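Local coordinates for protein putative esterase (PDB 7C4D) that probably hydrolyses carboxylic esters, as a bacterial esterase of the alpha/beta hydrolase fold, at residues P260-F263 / I264-T267; D37-I40 / S41-N44. All blocks are in the same frame, centred on the assembly; numbering follows the deposited sequence.

Contact 1. Residues P260-F263 / I264-T267; sequences PKIF and IQKT
The Phe263 ring meets Thr267 one turn further along helix 260-270, where OG1 of Thr267 lies 3.5 Å from CE1 of Phe263 in an approach oblique to the ring. Phe263 CG stands anti to the backbone N (chi1 -170°), which places CG beside its own carbonyl carbon and lets CE1 come near the Thr267 hydroxyl. That carbonyl is gripped twice. Thr267 N donates to Phe263 O in the regular helical bond of 3.1 Å, and Thr267 OG1 gives a second bond of 2.9 Å to Phe263 O from the opposite face of the carbonyl plane. With chi1 at -63°, OG1 sits beside the backbone N of Thr267 and folds back on the preceding turn, so that a buried hydroxyl finds its acceptor within the helix. Three more i to i+4 bonds complete the stretch; the straightest joins Lys266 N to Ile262 O (3.2 Å, 175° at the hydrogen). The Ile262 and Gln265 side chains run alongside each other, CG2 of Ile262 coming within 4.0 Å of NE2 of Gln265. Among the neighbouring elements, Phe263 and Thr267 touch strand 113-119, Phe263 and Lys266 also touch Leu220 of strand 217-222, Ile262 and Lys266 rest on edge strand 244-248, and Ile264 packs on Ile42 and Glu45 of helix 40-46.

Contact 2. Residues D37-I40 / S41-N44; sequences DNWI and SIAN. With SO4 (sulfate ion), chain E.
The chain passes from a 3-10 turn at Trp39 into helix 40-46, and Ala43 N bonds to Trp39 O at 2.9 Å, while the next bond, Asn44 N to Ile40 O, is bent to 128° and weak. The Trp39 and Ile42 side chains run alongside one another in the same direction, with CG2 of Ile42 at the benzene edge of the indole, 4.0 Å from CE3 of Trp39. Ile40 and Asn44 are likewise neighbours, CG2 of Ile40 being 4.0 Å from ND2 of Asn44. One water spans the junction, donating to Asn38 O and accepting from Ile42 N, thereby serving an amide in the helix's first turn. At the pyrrole edge of the same indole, NE1 of Trp39 gives a hydrogen bond of 2.8 Å to sulfate O3, which lies in the ring plane. Asn38 ND2 holds a second oxygen, O1, also at 2.8 Å, and Asn38 OD1 is bonded in turn to Lys176. His256 NE2 and Gly31 N also bond to the ion, probably from the crystallisation liquor. Gly31 follows strand 25-29, where many alpha/beta hydrolases have their oxyanion-hole loop; the site would suit an anionic or strongly polar group, although the sulfate proves no substrate role.

Overall arrangement
Following the chain from the N terminus, strand 25-29 leads through a loop into contact 2, at the start of helix 40-46; the strands up to 113-119, the helices between 131 and 203, strands 217-222 and 244-248 and the short helix 255-258 follow before contact 1 on helix 260-270. Both contacts are local helical turns, so neither closes a long loop, and they lie in series without nesting or crossing. Their centres are about 12 Å apart, and they touch directly: Phe263 meets the Trp39 indole edge-to-face, and Ile42 packs against Phe263 and Ile264. This interface joins the two helices over the mixed sheet of the alpha/beta hydrolase fold, linking early and C-terminal parts of the chain.

Contact 1. Residues P260-F263 / I264-T267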
ATOM      1  N   PRO A 260      -8.489 -10.688   8.313  1.00 56.44           N
ATOM      2  CA  PRO A 260      -9.035  -9.355   8.558  1.00 53.03           C
ATOM      3  C   PRO A 260      -9.503  -9.105   9.989  1.00 63.65           C
ATOM      4  O   PRO A 260      -9.360  -7.989  10.495  1.00 56.42           O
ATOM      5  CB  PRO A 260     -10.175  -9.174   7.552  1.00 55.21           C
ATOM      6  CG  PRO A 260     -10.508 -10.582   7.101  1.00 56.81           C
ATOM      7  CD  PRO A 260      -9.237 -11.393   7.265  1.00 59.32           C
ATOM      8  N   LYS A 261     -10.028 -10.152  10.632  1.00 63.40           N
ATOM      9  CA  LYS A 261     -10.571 -10.045  11.974  1.00 61.14           C
ATOM     10  C   LYS A 261      -9.429  -9.691  12.914  1.00 52.75           C
ATOM     11  O   LYS A 261      -9.568  -8.801  13.739  1.00 49.42           O
ATOM     12  CB  LYS A 261     -11.236 -11.362  12.408  1.00 68.46           C
ATOM     13  CG  LYS A 261     -11.901 -11.337  13.779  1.00 73.98           C
ATOM     14  CD  LYS A 261     -12.366 -12.709  14.278  1.00 94.48           C
ATOM     15  CE  LYS A 261     -12.811 -12.747  15.732  1.00 88.01           C
ATOM     16  NZ  LYS A 261     -14.133 -12.106  15.952  1.00 81.69           N
ATOM     17  N   ILE A 262      -8.308 -10.407  12.803  1.00 48.72           N
ATOM     18  CA  ILE A 262      -7.168 -10.089  13.647  1.00 49.54           C
ATOM     19  C   ILE A 262      -6.563  -8.726  13.237  1.00 59.18           C
ATOM     20  O   ILE A 262      -5.992  -8.026  14.072  1.00 54.17           O
ATOM     21  CB  ILE A 262      -6.149 -11.238  13.667  1.00 50.28           C
ATOM     22  CG1 ILE A 262      -6.774 -12.576  14.115  1.00 53.16           C
ATOM     23  CG2 ILE A 262      -4.920 -10.866  14.485  1.00 43.19           C
ATOM     24  CD1 ILE A 262      -5.752 -13.688  14.338  1.00 49.50           C
ATOM     25  N   PHE A 263      -6.733  -8.300  11.975  1.00 49.75           N
ATOM     26  CA  PHE A 263      -6.170  -7.032  11.553  1.00 47.95           C
ATOM     27  C   PHE A 263      -6.875  -5.909  12.313  1.00 44.89           C
ATOM     28  O   PHE A 263      -6.247  -5.014  12.857  1.00 44.99           O
ATOM     29  CB  PHE A 263      -6.233  -6.862  10.033  1.00 45.67           C
ATOM     30  CG  PHE A 263      -5.446  -5.668   9.549  1.00 47.50           C
ATOM     31  CD1 PHE A 263      -6.003  -4.399   9.534  1.00 47.06           C
ATOM     32  CD2 PHE A 263      -4.135  -5.807   9.124  1.00 45.76           C
ATOM     33  CE1 PHE A 263      -5.266  -3.288   9.130  1.00 46.16           C
ATOM     34  CE2 PHE A 263      -3.410  -4.702   8.688  1.00 47.05           C
ATOM     35  CZ  PHE A 263      -3.957  -3.440   8.725  1.00 38.54           C
ATOM     36  N   ILE A 264      -8.194  -6.008  12.384  1.00 44.19           N
ATOM     37  CA  ILE A 264      -9.034  -5.000  13.002  1.00 43.36           C
ATOM     38  C   ILE A 264      -8.778  -4.945  14.507  1.00 49.29           C
ATOM     39  O   ILE A 264      -8.750  -3.875  15.113  1.00 46.38           O
ATOM     40  CB  ILE A 264     -10.493  -5.304  12.600  1.00 46.25           C
ATOM     41  CG1 ILE A 264     -10.708  -4.902  11.140  1.00 43.37           C
ATOM     42  CG2 ILE A 264     -11.512  -4.614  13.501  1.00 42.42           C
ATOM     43  CD1 ILE A 264     -11.772  -5.682  10.429  1.00 49.71           C
ATOM     44  N   GLN A 265      -8.571  -6.119  15.098  1.00 50.52           N
ATOM     45  CA  GLN A 265      -8.322  -6.252  16.516  1.00 52.46           C
ATOM     46  C   GLN A 265      -7.084  -5.451  16.895  1.00 47.84           C
ATOM     47  O   GLN A 265      -7.168  -4.604  17.774  1.00 52.30           O
ATOM     48  CB  GLN A 265      -8.299  -7.744  16.850  1.00 52.07           C
ATOM     49  CG  GLN A 265      -7.386  -8.221  17.967  1.00 67.37           C
ATOM     50  CD  GLN A 265      -7.387  -9.738  17.969  1.00 71.16           C
ATOM     51  OE1 GLN A 265      -8.414 -10.376  17.732  1.00 76.50           O
ATOM     52  NE2 GLN A 265      -6.229 -10.338  18.197  1.00 78.94           N
ATOM     53  N   LYS A 266      -5.948  -5.738  16.241  1.00 45.30           N
ATOM     54  CA  LYS A 266      -4.677  -5.096  16.554  1.00 43.30           C
ATOM     55  C   LYS A 266      -4.693  -3.584  16.288  1.00 41.29           C
ATOM     56  O   LYS A 266      -4.095  -2.845  17.058  1.00 40.74           O
ATOM     57  CB  LYS A 266      -3.562  -5.767  15.769  1.00 46.13           C
ATOM     58  CG  LYS A 266      -3.388  -7.235  16.102  1.00 48.48           C
ATOM     59  CD  LYS A 266      -3.339  -7.525  17.575  1.00 50.97           C
ATOM     60  CE  LYS A 266      -2.892  -8.946  17.852  1.00 53.62           C
ATOM     61  NZ  LYS A 266      -2.987  -9.247  19.300  1.00 61.10           N
ATOM     62  N   THR A 267      -5.392  -3.161  15.232  1.00 40.34           N
ATOM     63  CA  THR A 267      -5.604  -1.772  14.844  1.00 40.96           C
ATOM     64  C   THR A 267      -6.416  -1.054  15.927  1.00 48.32           C
ATOM     65  O   THR A 267      -6.048   0.047  16.341  1.00 44.61           O
ATOM     66  CB  THR A 267      -6.293  -1.713  13.464  1.00 42.03           C
ATOM     67  OG1 THR A 267      -5.439  -2.294  12.475  1.00 38.07           O
ATOM     68  CG2 THR A 267      -6.784  -0.341  13.035  1.00 39.69           C
TER

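Contact 2. Residues D37-I40 / S41-N44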
ATOM      1  N   ASP A  37     -10.267  -0.146  -2.871  1.00 39.89           N
ATOM      2  CA  ASP A  37     -11.216  -1.250  -2.936  1.00 42.49           C
ATOM      3  C   ASP A  37     -10.793  -2.474  -2.146  1.00 41.98           C
ATOM      4  O   ASP A  37     -11.650  -3.234  -1.706  1.00 47.45           O
ATOM      5  CB  ASP A  37     -11.585  -1.648  -4.365  1.00 46.00           C
ATOM      6  CG  ASP A  37     -12.518  -0.621  -4.997  1.00 48.04           C
ATOM      7  OD1 ASP A  37     -12.973   0.283  -4.293  1.00 61.21           O
ATOM      8  OD2 ASP A  37     -12.760  -0.733  -6.169  1.00 60.76           O
ATOM      9  N   ASN A  38      -9.487  -2.699  -1.993  1.00 41.58           N
ATOM     10  CA  ASN A  38      -9.061  -3.890  -1.257  1.00 40.30           C
ATOM     11  C   ASN A  38      -9.257  -3.679   0.257  1.00 44.81           C
ATOM     12  O   ASN A  38      -9.078  -4.608   1.026  1.00 42.48           O
ATOM     13  CB  ASN A  38      -7.628  -4.276  -1.637  1.00 42.97           C
ATOM     14  CG  ASN A  38      -7.483  -4.603  -3.118  1.00 47.52           C
ATOM     15  OD1 ASN A  38      -8.256  -5.375  -3.661  1.00 57.85           O
ATOM     16  ND2 ASN A  38      -6.507  -4.029  -3.781  1.00 44.23           N
ATOM     17  N   TRP A  39      -9.618  -2.460   0.684  1.00 44.71           N
ATOM     18  CA  TRP A  39      -9.735  -2.128   2.102  1.00 48.81           C
ATOM     19  C   TRP A  39     -11.213  -1.982   2.510  1.00 55.96           C
ATOM     20  O   TRP A  39     -11.497  -1.572   3.630  1.00 52.56           O
ATOM     21  CB  TRP A  39      -8.832  -0.901   2.461  1.00 40.55           C
ATOM     22  CG  TRP A  39      -7.387  -1.299   2.390  1.00 42.19           C
ATOM     23  CD1 TRP A  39      -6.615  -1.393   1.261  1.00 41.46           C
ATOM     24  CD2 TRP A  39      -6.588  -1.839   3.460  1.00 39.41           C
ATOM     25  NE1 TRP A  39      -5.372  -1.875   1.580  1.00 43.73           N
ATOM     26  CE2 TRP A  39      -5.320  -2.158   2.916  1.00 41.77           C
ATOM     27  CE3 TRP A  39      -6.777  -2.001   4.834  1.00 39.37           C
ATOM     28  CZ2 TRP A  39      -4.307  -2.731   3.686  1.00 42.77           C
ATOM     29  CZ3 TRP A  39      -5.756  -2.513   5.603  1.00 40.36           C
ATOM     30  CH2 TRP A  39      -4.528  -2.873   5.037  1.00 41.91           C
ATOM     31  N   ILE A  40     -12.157  -2.342   1.617  1.00 49.38           N
ATOM     32  CA  ILE A  40     -13.595  -2.141   1.827  1.00 52.16           C
ATOM     33  C   ILE A  40     -14.049  -2.845   3.113  1.00 45.42           C
ATOM     34  O   ILE A  40     -14.689  -2.269   3.970  1.00 51.27           O
ATOM     35  CB  ILE A  40     -14.422  -2.599   0.592  1.00 57.66           C
ATOM     36  CG1 ILE A  40     -14.385  -1.563  -0.533  1.00 56.17           C
ATOM     37  CG2 ILE A  40     -15.878  -2.986   0.941  1.00 52.70           C
ATOM     38  CD1 ILE A  40     -14.786  -2.097  -1.893  1.00 55.77           C
ATOM     39  N   SER A  41     -13.704  -4.108   3.241  1.00 48.22           N
ATOM     40  CA  SER A  41     -14.143  -4.947   4.328  1.00 56.84           C
ATOM     41  C   SER A  41     -13.549  -4.486   5.666  1.00 61.28           C
ATOM     42  O   SER A  41     -14.249  -4.540   6.664  1.00 61.72           O
ATOM     43  CB  SER A  41     -13.804  -6.378   3.984  1.00 58.43           C
ATOM     44  OG  SER A  41     -14.023  -7.248   5.075  1.00 72.10           O
ATOM     45  N   ILE A  42     -12.280  -4.028   5.702  1.00 55.53           N
ATOM     46  CA  ILE A  42     -11.678  -3.513   6.928  1.00 42.27           C
ATOM     47  C   ILE A  42     -12.251  -2.138   7.314  1.00 43.45           C
ATOM     48  O   ILE A  42     -12.567  -1.902   8.487  1.00 42.40           O
ATOM     49  CB  ILE A  42     -10.137  -3.620   6.908  1.00 51.96           C
ATOM     50  CG1 ILE A  42      -9.736  -5.047   7.267  1.00 42.74           C
ATOM     51  CG2 ILE A  42      -9.432  -2.571   7.818  1.00 44.69           C
ATOM     52  CD1 ILE A  42      -8.505  -5.492   6.590  1.00 45.95           C
ATOM     53  N   ALA A  43     -12.490  -1.271   6.320  1.00 38.07           N
ATOM     54  CA  ALA A  43     -13.054   0.048   6.532  1.00 39.62           C
ATOM     55  C   ALA A  43     -14.505  -0.067   6.982  1.00 49.32           C
ATOM     56  O   ALA A  43     -15.080   0.917   7.459  1.00 46.39           O
ATOM     57  CB  ALA A  43     -13.044   0.827   5.247  1.00 38.88           C
ATOM     58  N   ASN A  44     -15.110  -1.220   6.658  1.00 50.69           N
ATOM     59  CA  ASN A  44     -16.481  -1.498   7.061  1.00 57.13           C
ATOM     60  C   ASN A  44     -16.583  -1.549   8.581  1.00 49.27           C
ATOM     61  O   ASN A  44     -17.445  -0.894   9.090  1.00 50.68           O
ATOM     62  CB  ASN A  44     -17.131  -2.692   6.361  1.00 61.09           C
ATOM     63  CG  ASN A  44     -17.861  -2.269   5.095  1.00 71.41           C
ATOM     64  OD1 ASN A  44     -18.177  -1.086   4.895  1.00 63.27           O
ATOM     65  ND2 ASN A  44     -18.104  -3.229   4.213  1.00 74.08           N
TER
HETATM   66  S   SO4 E 404      -3.642  -3.811  -1.034  1.00 62.81           S
HETATM   67  O1  SO4 E 404      -4.542  -3.157  -1.947  1.00 53.70           O
HETATM   68  O2  SO4 E 404      -2.439  -4.166  -1.757  1.00 68.61           O
HETATM   69  O3  SO4 E 404      -3.280  -2.918   0.048  1.00 56.42           O
HETATM   70  O4  SO4 E 404      -4.255  -4.992  -0.499  1.00 68.66           O
HETATM   71  O   HOH W   1     -10.377  -5.249   3.523  1.00 46.90           O